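Local atomic coordinates of uncharacterized protein Sortase B (Clostridium perfringens, PDB entry 5YFK), a protein that is a class B sortase, a cysteine transpeptidase that probably joins proteins to the bacterial cell wall, as its relatives do. Residues Asp18-Leu26 and Asp41-Ile51; Phe127-Lys137 and Ser186-Gly194. The protein carries 1 engineered substitution. All blocks are in the same frame, centred on the assembly; numbering follows the deposited sequence.

Interaction 1: Asp18-Leu26 and Asp41-Ile51; sequences DNLRSLSPL and DAESEKNLKNI
The N-terminal helical region of this class B sortase packs on itself where Leu-23 and Pro-25, which follow helix 16-19 in the chain, settle against one side of helix 35-51. Leu-23 supplies the apolar centre. Its CD1 meets CD1 of Ile-51 at 3.8 Å, the two side chains reaching tip to tip, and also lies 4.0 Å from CD2 of Leu-48. Asn-47 takes part through its aliphatic CB, its side chain crossing that of Leu-23 at about a right angle. With CG anti to its carbonyl carbon (chi1 -66°), Leu-48 extends toward residues 18-26, and its CD1 comes 3.6 Å from the backbone O of Leu-23. The same oxygen receives a weak hydrogen bond from OG of Ser-44 (2.9 Å). One turn earlier on helix 35-51, CB of Asp-41 rests 4.0 Å from CB of Pro-25, while the side chain of Glu-45, its carboxylate bonded to Tyr-55 and Gly-145, crosses that of Pro-25. The chain bends here through an ST turn, in which Leu-26 N donates to OG of Ser-24 (2.9 Å). Trp-58 and Tyr-142 border Pro-25 on the sheet side. Such an N-terminal helical extension, laid against the beta core, is typical of class B sortases.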
loop_
_atom_site.group_PDB
_atom_site.type_symbol
_atom_site.label_atom_id
_atom_site.label_comp_id
_atom_site.label_asym_id
_atom_site.label_seq_id
_atom_site.Cartn_x
_atom_site.Cartn_y
_atom_site.Cartn_z
ATOM N N ASP A 18 -10.461 11.798 -6.540
ATOM C CA ASP A 18 -10.762 12.438 -5.251
ATOM C C ASP A 18 -12.216 12.904 -5.108
ATOM O O ASP A 18 -12.703 13.107 -3.999
ATOM C CB ASP A 18 -9.821 13.620 -5.007
ATOM C CG ASP A 18 -8.470 13.187 -4.467
ATOM O OD1 ASP A 18 -8.428 12.599 -3.358
ATOM O OD2 ASP A 18 -7.458 13.388 -5.176
ATOM N N ASN A 19 -12.931 12.999 -6.219
ATOM C CA ASN A 19 -14.329 12.582 -6.260
ATOM C C ASN A 19 -14.547 11.273 -5.489
ATOM O O ASN A 19 -15.447 11.168 -4.651
ATOM C CB ASN A 19 -14.763 12.405 -7.719
ATOM C CG ASN A 19 -16.131 11.771 -7.852
ATOM O OD1 ASN A 19 -16.270 10.548 -7.803
ATOM N ND2 ASN A 19 -17.145 12.599 -8.079
ATOM N N LEU A 20 -13.700 10.286 -5.769
ATOM C CA LEU A 20 -13.844 8.949 -5.209
ATOM C C LEU A 20 -13.679 8.941 -3.699
ATOM O O LEU A 20 -14.085 7.993 -3.036
ATOM C CB LEU A 20 -12.804 8.006 -5.817
ATOM C CG LEU A 20 -12.929 7.766 -7.317
ATOM C CD1 LEU A 20 -11.715 6.999 -7.831
ATOM C CD2 LEU A 20 -14.223 7.020 -7.613
ATOM N N ARG A 21 -12.932 9.908 -3.184
ATOM C CA ARG A 21 -12.601 9.952 -1.769
ATOM C C ARG A 21 -13.852 10.089 -0.906
ATOM O O ARG A 21 -13.876 9.683 0.264
ATOM C CB ARG A 21 -11.669 11.122 -1.501
ATOM C CG ARG A 21 -10.803 10.934 -0.275
ATOM C CD ARG A 21 -9.662 11.927 -0.290
ATOM N NE ARG A 21 -9.358 12.412 1.050
ATOM C CZ ARG A 21 -8.852 13.614 1.314
ATOM N NH1 ARG A 21 -8.643 14.482 0.332
ATOM N NH2 ARG A 21 -8.584 13.961 2.564
ATOM N N SER A 22 -14.912 10.610 -1.511
ATOM C CA SER A 22 -16.197 10.717 -0.828
ATOM C C SER A 22 -16.859 9.341 -0.758
ATOM O O SER A 22 -17.682 9.086 0.113
ATOM C CB SER A 22 -17.101 11.708 -1.565
ATOM O OG SER A 22 -17.643 11.112 -2.734
ATOM N N LEU A 23 -16.354 8.412 -1.569
ATOM C CA LEU A 23 -16.805 7.021 -1.551
ATOM C C LEU A 23 -15.955 6.149 -0.635
ATOM O O LEU A 23 -16.029 4.921 -0.696
ATOM C CB LEU A 23 -16.750 6.432 -2.957
ATOM C CG LEU A 23 -18.004 6.547 -3.816
ATOM C CD1 LEU A 23 -17.808 5.721 -5.073
ATOM C CD2 LEU A 23 -19.235 6.086 -3.046
ATOM N N SER A 24 -15.139 6.774 0.202
ATOM C CA SER A 24 -14.234 6.008 1.044
ATOM C C SER A 24 -15.004 5.330 2.150
ATOM O O SER A 24 -15.733 5.983 2.887
ATOM C CB SER A 24 -13.163 6.884 1.659
ATOM O OG SER A 24 -12.522 6.156 2.690
ATOM N N PRO A 25 -14.785 4.022 2.322
ATOM C CA PRO A 25 -15.403 3.331 3.434
ATOM C C PRO A 25 -14.712 3.635 4.752
ATOM O O PRO A 25 -15.155 3.156 5.788
ATOM C CB PRO A 25 -15.263 1.851 3.051
ATOM C CG PRO A 25 -14.077 1.804 2.143
ATOM C CD PRO A 25 -14.105 3.101 1.393
ATOM N N LEU A 26 -13.713 4.520 4.721
ATOM C CA LEU A 26 -13.046 4.978 5.936
ATOM C C LEU A 26 -13.357 6.454 6.208
ATOM O O LEU A 26 -12.446 7.257 6.394
ATOM C CB LEU A 26 -11.526 4.794 5.816
ATOM C CG LEU A 26 -11.004 3.358 5.657
ATOM C CD1 LEU A 26 -9.513 3.329 5.357
ATOM C CD2 LEU A 26 -11.305 2.523 6.894
ATOM N N ASP A 41 -20.851 2.169 4.526
ATOM C CA ASP A 41 -19.533 1.806 4.020
ATOM C C ASP A 41 -19.628 0.634 3.037
ATOM O O ASP A 41 -18.812 0.496 2.135
ATOM C CB ASP A 41 -18.621 1.442 5.192
ATOM C CG ASP A 41 -18.340 2.624 6.112
ATOM O OD1 ASP A 41 -18.366 3.785 5.643
ATOM O OD2 ASP A 41 -17.928 2.384 7.269
ATOM N N ALA A 42 -20.657 -0.192 3.193
ATOM C CA ALA A 42 -20.862 -1.326 2.305
ATOM C C ALA A 42 -21.320 -0.866 0.929
ATOM O O ALA A 42 -20.791 -1.312 -0.089
ATOM C CB ALA A 42 -21.883 -2.283 2.901
ATOM N N GLU A 43 -22.279 0.055 0.891
ATOM C CA GLU A 43 -22.686 0.630 -0.382
ATOM C C GLU A 43 -21.534 1.401 -1.028
ATOM O O GLU A 43 -21.395 1.417 -2.250
ATOM C CB GLU A 43 -23.928 1.522 -0.244
ATOM C CG GLU A 43 -24.274 1.974 1.164
ATOM C CD GLU A 43 -25.746 2.332 1.310
ATOM O OE1 GLU A 43 -26.426 1.726 2.166
ATOM O OE2 GLU A 43 -26.235 3.190 0.542
ATOM N N SER A 44 -20.666 1.982 -0.205
ATOM C CA SER A 44 -19.431 2.572 -0.722
ATOM C C SER A 44 -18.626 1.554 -1.513
ATOM O O SER A 44 -18.327 1.782 -2.677
ATOM C CB SER A 44 -18.581 3.135 0.410
ATOM O OG SER A 44 -18.712 4.539 0.457
ATOM N N GLU A 45 -18.379 0.386 -0.920
ATOM C CA GLU A 45 -17.585 -0.646 -1.595
ATOM C C GLU A 45 -18.304 -1.176 -2.823
ATOM O O GLU A 45 -17.685 -1.441 -3.844
ATOM C CB GLU A 45 -17.247 -1.806 -0.659
ATOM C CG GLU A 45 -16.369 -1.405 0.506
ATOM C CD GLU A 45 -15.254 -2.411 0.788
ATOM O OE1 GLU A 45 -15.556 -3.486 1.375
ATOM O OE2 GLU A 45 -14.069 -2.065 0.533
ATOM N N LYS A 46 -19.618 -1.326 -2.743
ATOM C CA LYS A 46 -20.348 -1.808 -3.904
ATOM C C LYS A 46 -20.269 -0.835 -5.066
ATOM O O LYS A 46 -20.095 -1.249 -6.211
ATOM C CB LYS A 46 -21.800 -2.122 -3.533
ATOM C CG LYS A 46 -21.913 -3.377 -2.685
ATOM C CD LYS A 46 -23.356 -3.713 -2.346
ATOM C CE LYS A 46 -23.437 -4.846 -1.336
ATOM N NZ LYS A 46 -23.589 -6.159 -2.017
ATOM N N ASN A 47 -20.315 0.465 -4.772
ATOM C CA ASN A 47 -20.210 1.479 -5.815
ATOM C C ASN A 47 -18.826 1.529 -6.426
ATOM O O ASN A 47 -18.682 1.566 -7.625
ATOM C CB ASN A 47 -20.562 2.854 -5.261
ATOM C CG ASN A 47 -22.045 3.152 -5.357
ATOM O OD1 ASN A 47 -22.681 2.869 -6.375
ATOM N ND2 ASN A 47 -22.624 3.583 -4.254
ATOM N N LEU A 48 -17.796 1.392 -5.598
ATOM C CA LEU A 48 -16.445 1.245 -6.133
ATOM C C LEU A 48 -16.291 0.039 -7.068
ATOM O O LEU A 48 -15.706 0.161 -8.131
ATOM C CB LEU A 48 -15.446 1.159 -4.975
ATOM C CG LEU A 48 -15.369 2.466 -4.189
ATOM C CD1 LEU A 48 -14.837 2.264 -2.771
ATOM C CD2 LEU A 48 -14.490 3.431 -4.960
ATOM N N LYS A 49 -16.680 -1.142 -6.597
ATOM C CA LYS A 49 -16.629 -2.364 -7.413
ATOM C C LYS A 49 -17.369 -2.186 -8.750
ATOM O O LYS A 49 -16.941 -2.690 -9.790
ATOM C CB LYS A 49 -17.244 -3.523 -6.626
ATOM C CG LYS A 49 -16.370 -4.759 -6.517
ATOM C CD LYS A 49 -16.884 -5.702 -5.436
ATOM C CE LYS A 49 -16.788 -5.081 -4.045
ATOM N NZ LYS A 49 -16.620 -6.111 -2.979
ATOM N N ASN A 50 -18.462 -1.433 -8.721
ATOM C CA ASN A 50 -19.277 -1.228 -9.909
ATOM C C ASN A 50 -18.591 -0.279 -10.875
ATOM O O ASN A 50 -18.544 -0.535 -12.072
ATOM C CB ASN A 50 -20.655 -0.693 -9.516
ATOM C CG ASN A 50 -21.626 -0.668 -10.682
ATOM O OD1 ASN A 50 -22.045 -1.716 -11.184
ATOM N ND2 ASN A 50 -22.009 0.531 -11.104
ATOM N N ILE A 51 -17.942 0.751 -10.344
ATOM C CA ILE A 51 -17.135 1.628 -11.181
ATOM C C ILE A 51 -15.976 0.864 -11.824
ATOM O O ILE A 51 -15.677 1.046 -13.007
ATOM C CB ILE A 51 -16.597 2.834 -10.384
ATOM C CG1 ILE A 51 -17.745 3.745 -9.954
ATOM C CG2 ILE A 51 -15.625 3.632 -11.240
ATOM C CD1 ILE A 51 -17.498 4.495 -8.661
#

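Interaction 2: Phe127-Lys137 and Ser186-Gly194; sequences FKNENFFNANK and SKSLFKRDG
Arg-192, Phe-133 and Phe-190 form a layered contact where helix 130-135 of the sortase domain faces the loop after helix 174-186. In the stacked part, the guanidinium of Arg-192 lies flat on the Phe-133 ring, the planes only 7° apart and CZ 3.9 Å from the ring centroid, a cation-pi contact. CG of Lys-137 lies over the rim of the other guanidinium face, 3.6 Å from NH2. On the opposite face of the Phe-133 ring sits CB of Phe-190, a CH-pi contact 3.7 Å from the centroid; the two rings themselves meet obliquely, at 53°. Phe-133 reaches this place with CG anti to its backbone N (chi1 179°). The Phe-190 ring is layered in turn: CA of Glu-130 makes a CH-pi contact 3.8 Å from its centroid, CB of Leu-189 lies over the other face, and the backbone O of Lys-128 approaches CZ at the ring edge (3.1 Å).

Across the contact, both hydrogen bonds go to a single acceptor. NH1 and NH2 of Arg-192 grip the backbone O of Phe-133, at 3.0 and 2.9 Å, from the same face of its carbonyl plane, while that oxygen lies near the guanidinium plane.

Two bonds to Phe-133 O and a separate one from NE to Ile-152 O, on strand 146-159, probably fix the rotation of the guanidinium. Its charge is probably eased mainly by a ring face and neutral carbonyls, the ion pair to Glu-151 being long and weak, so the group seems to be held more by its several directions of contact than by charge pairing.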
loop_
_atom_site.group_PDB
_atom_site.type_symbol
_atom_site.label_atom_id
_atom_site.label_comp_id
_atom_site.label_asym_id
_atom_site.label_seq_id
_atom_site.Cartn_x
_atom_site.Cartn_y
_atom_site.Cartn_z
ATOM N N PHE A 127 8.475 8.769 5.259
ATOM C CA PHE A 127 8.855 7.775 6.250
ATOM C C PHE A 127 10.362 7.604 6.377
ATOM O O PHE A 127 10.840 7.045 7.371
ATOM C CB PHE A 127 8.156 6.453 5.942
ATOM C CG PHE A 127 6.711 6.463 6.303
ATOM C CD1 PHE A 127 6.332 6.407 7.636
ATOM C CD2 PHE A 127 5.739 6.697 5.340
ATOM C CE1 PHE A 127 5.008 6.521 8.010
ATOM C CE2 PHE A 127 4.402 6.795 5.702
ATOM C CZ PHE A 127 4.030 6.659 7.031
ATOM N N LYS A 128 11.125 8.216 5.466
ATOM C CA LYS A 128 12.601 8.186 5.581
ATOM C C LYS A 128 13.151 9.153 6.631
ATOM O O LYS A 128 14.332 9.065 7.029
ATOM C CB LYS A 128 13.243 8.491 4.235
ATOM C CG LYS A 128 13.092 7.367 3.214
ATOM C CD LYS A 128 13.205 7.897 1.783
ATOM C CE LYS A 128 14.531 8.563 1.517
ATOM N NZ LYS A 128 14.532 9.206 0.183
ATOM N N ASN A 129 12.264 10.001 7.135
ATOM C CA ASN A 129 12.570 10.929 8.234
ATOM C C ASN A 129 12.189 10.315 9.575
ATOM O O ASN A 129 11.072 9.822 9.735
ATOM C CB ASN A 129 11.811 12.250 8.005
ATOM C CG ASN A 129 11.902 13.196 9.205
ATOM O OD1 ASN A 129 11.272 12.981 10.237
ATOM N ND2 ASN A 129 12.677 14.255 9.057
ATOM N N GLU A 130 13.144 10.232 10.509
ATOM C CA GLU A 130 12.951 9.451 11.724
ATOM C C GLU A 130 11.795 9.990 12.575
ATOM O O GLU A 130 10.994 9.221 13.092
ATOM C CB GLU A 130 14.245 9.410 12.543
ATOM C CG GLU A 130 14.170 8.534 13.773
ATOM C CD GLU A 130 15.534 8.249 14.354
ATOM O OE1 GLU A 130 16.533 8.752 13.800
ATOM O OE2 GLU A 130 15.605 7.512 15.351
ATOM N N ASN A 131 11.664 11.317 12.647
ATOM C CA ASN A 131 10.590 11.925 13.413
ATOM C C ASN A 131 9.243 11.500 12.837
ATOM O O ASN A 131 8.346 11.124 13.571
ATOM C CB ASN A 131 10.692 13.452 13.390
ATOM C CG ASN A 131 11.722 13.989 14.367
ATOM O OD1 ASN A 131 12.026 13.365 15.397
ATOM N ND2 ASN A 131 12.250 15.165 14.062
ATOM N N PHE A 132 9.105 11.607 11.517
ATOM C CA PHE A 132 7.894 11.162 10.839
ATOM C C PHE A 132 7.575 9.698 11.133
ATOM O O PHE A 132 6.403 9.352 11.329
ATOM C CB PHE A 132 8.043 11.363 9.330
ATOM C CG PHE A 132 6.727 11.393 8.579
ATOM C CD1 PHE A 132 6.136 10.208 8.144
ATOM C CD2 PHE A 132 5.994 12.561 8.508
ATOM C CE1 PHE A 132 4.900 10.220 7.527
ATOM C CE2 PHE A 132 4.756 12.595 7.895
ATOM C CZ PHE A 132 4.194 11.408 7.431
ATOM N N PHE A 133 8.558 8.824 10.886
ATOM C CA PHE A 133 8.435 7.378 11.192
ATOM C C PHE A 133 7.941 7.129 12.622
ATOM O O PHE A 133 7.081 6.288 12.863
ATOM C CB PHE A 133 9.794 6.678 10.972
ATOM C CG PHE A 133 9.799 5.200 11.283
ATOM C CD1 PHE A 133 10.152 4.744 12.543
ATOM C CD2 PHE A 133 9.604 4.264 10.280
ATOM C CE1 PHE A 133 10.150 3.404 12.833
ATOM C CE2 PHE A 133 9.708 2.905 10.544
ATOM C CZ PHE A 133 9.972 2.479 11.832
ATOM N N ASN A 134 8.530 7.818 13.588
ATOM C CA ASN A 134 8.095 7.676 14.966
ATOM C C ASN A 134 6.665 8.107 15.207
ATOM O O ASN A 134 5.968 7.516 16.033
ATOM C CB ASN A 134 9.016 8.479 15.892
ATOM C CG ASN A 134 10.370 7.828 16.056
ATOM O OD1 ASN A 134 10.547 6.650 15.727
ATOM N ND2 ASN A 134 11.365 8.629 16.421
ATOM N N ALA A 135 6.238 9.155 14.504
ATOM C CA ALA A 135 4.975 9.825 14.806
ATOM C C ALA A 135 3.808 9.197 14.061
ATOM O O ALA A 135 2.669 9.204 14.557
ATOM C CB ALA A 135 5.072 11.298 14.459
ATOM N N ASN A 136 4.106 8.567 12.923
ATOM C CA ASN A 136 3.080 8.037 12.037
ATOM C C ASN A 136 3.226 6.536 11.795
ATOM O O ASN A 136 4.128 6.098 11.081
ATOM C CB ASN A 136 3.114 8.795 10.726
ATOM C CG ASN A 136 2.861 10.287 10.925
ATOM O OD1 ASN A 136 1.761 10.701 11.277
ATOM N ND2 ASN A 136 3.910 11.066 10.854
ATOM N N LYS A 137 2.507 5.769 12.603
ATOM C CA LYS A 137 2.787 4.348 12.782
ATOM C C LYS A 137 1.913 3.479 11.849
ATOM O O LYS A 137 2.206 2.299 11.666
ATOM C CB LYS A 137 2.531 3.948 14.241
ATOM C CG LYS A 137 3.553 4.476 15.235
ATOM C CD LYS A 137 3.250 3.927 16.625
ATOM C CE LYS A 137 4.107 4.598 17.682
ATOM N NZ LYS A 137 3.791 4.051 19.030
ATOM N N SER A 186 15.563 -5.982 9.100
ATOM C CA SER A 186 16.982 -5.641 9.150
ATOM C C SER A 186 17.350 -4.527 8.214
ATOM O O SER A 186 18.248 -3.745 8.490
ATOM C CB SER A 186 17.836 -6.867 8.804
ATOM O OG SER A 186 17.722 -7.811 9.840
ATOM N N LYS A 187 16.634 -4.438 7.104
ATOM C CA LYS A 187 16.835 -3.383 6.118
ATOM C C LYS A 187 16.406 -1.977 6.600
ATOM O O LYS A 187 16.705 -0.983 5.941
ATOM C CB LYS A 187 16.027 -3.722 4.857
ATOM C CG LYS A 187 16.659 -4.735 3.942
ATOM C CD LYS A 187 15.897 -4.755 2.637
ATOM C CE LYS A 187 16.201 -5.970 1.792
ATOM N NZ LYS A 187 17.383 -5.714 0.941
ATOM N N SER A 188 15.516 -1.910 7.593
ATOM C CA SER A 188 14.911 -0.643 7.970
ATOM C C SER A 188 15.965 0.355 8.427
ATOM O O SER A 188 16.896 -0.004 9.162
ATOM C CB SER A 188 13.867 -0.802 9.070
ATOM O OG SER A 188 13.164 0.418 9.264
ATOM N N LEU A 189 15.797 1.591 7.982
ATOM C CA LEU A 189 16.527 2.748 8.519
ATOM C C LEU A 189 16.307 2.898 10.013
ATOM O O LEU A 189 17.230 3.295 10.738
ATOM C CB LEU A 189 16.042 4.009 7.811
ATOM C CG LEU A 189 16.362 4.048 6.323
ATOM C CD1 LEU A 189 15.534 5.122 5.645
ATOM C CD2 LEU A 189 17.841 4.297 6.071
ATOM N N PHE A 190 15.110 2.510 10.475
ATOM C CA PHE A 190 14.632 2.802 11.832
ATOM C C PHE A 190 13.994 1.557 12.455
ATOM O O PHE A 190 13.215 0.851 11.806
ATOM C CB PHE A 190 13.611 3.960 11.848
ATOM C CG PHE A 190 14.049 5.183 11.094
ATOM C CD1 PHE A 190 15.220 5.830 11.406
ATOM C CD2 PHE A 190 13.279 5.685 10.047
ATOM C CE1 PHE A 190 15.653 6.921 10.675
ATOM C CE2 PHE A 190 13.734 6.729 9.277
ATOM C CZ PHE A 190 14.909 7.380 9.617
ATOM N N LYS A 191 14.265 1.348 13.742
ATOM C CA LYS A 191 13.724 0.206 14.484
ATOM C C LYS A 191 12.449 0.604 15.236
ATOM O O LYS A 191 12.388 1.671 15.836
ATOM C CB LYS A 191 14.790 -0.315 15.448
ATOM C CG LYS A 191 14.282 -1.261 16.524
ATOM C CD LYS A 191 14.376 -2.709 16.083
ATOM C CE LYS A 191 13.478 -3.585 16.944
ATOM N NZ LYS A 191 13.459 -4.984 16.447
ATOM N N ARG A 192 11.374 -0.149 15.017
ATOM C CA ARG A 192 10.144 -0.008 15.796
ATOM C C ARG A 192 10.176 -0.915 17.020
ATOM O O ARG A 192 10.213 -2.152 16.900
ATOM C CB ARG A 192 8.914 -0.356 14.948
ATOM C CG ARG A 192 7.591 -0.056 15.639
ATOM C CD ARG A 192 7.230 1.416 15.583
ATOM N NE ARG A 192 6.857 1.843 14.237
ATOM C CZ ARG A 192 6.787 3.108 13.856
ATOM N NH1 ARG A 192 6.392 3.411 12.630
ATOM N NH2 ARG A 192 7.109 4.085 14.709
ATOM N N ASP A 193 10.159 -0.293 18.195
ATOM C CA ASP A 193 10.281 -1.026 19.441
ATOM C C ASP A 193 9.000 -1.792 19.755
ATOM O O ASP A 193 7.898 -1.261 19.601
ATOM C CB ASP A 193 10.583 -0.063 20.593
ATOM C CG ASP A 193 11.942 0.593 20.473
ATOM O OD1 ASP A 193 12.815 0.071 19.744
ATOM O OD2 ASP A 193 12.177 1.570 21.214
ATOM N N GLY A 194 9.154 -3.041 20.193
ATOM C CA GLY A 194 8.064 -3.794 20.821
ATOM C C GLY A 194 7.044 -4.339 19.827
ATOM O O GLY A 194 5.929 -4.691 20.198
#

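Read together, the two contacts illustrate how chemistry follows position in a fold. They lie on opposite sides of the chain's centre, about 31 Å apart between centres, and share no helix or strand. Interaction 1 joins two parts of the N-terminal helical region and is the more buried; aliphatic side chains dominate, with one weak hydrogen bond across it. Interaction 2 joins a short helix to a loop of the sortase domain and is only partly buried; flat groups and a two-pronged arginine replace the leucines. Both adjoin the same sheet, through different strands. In interaction 2 the side chain of Lys-128 is about 10 Å from that of Arg-217, a predicted transition-state stabiliser, whereas interaction 1 lies away from such sites.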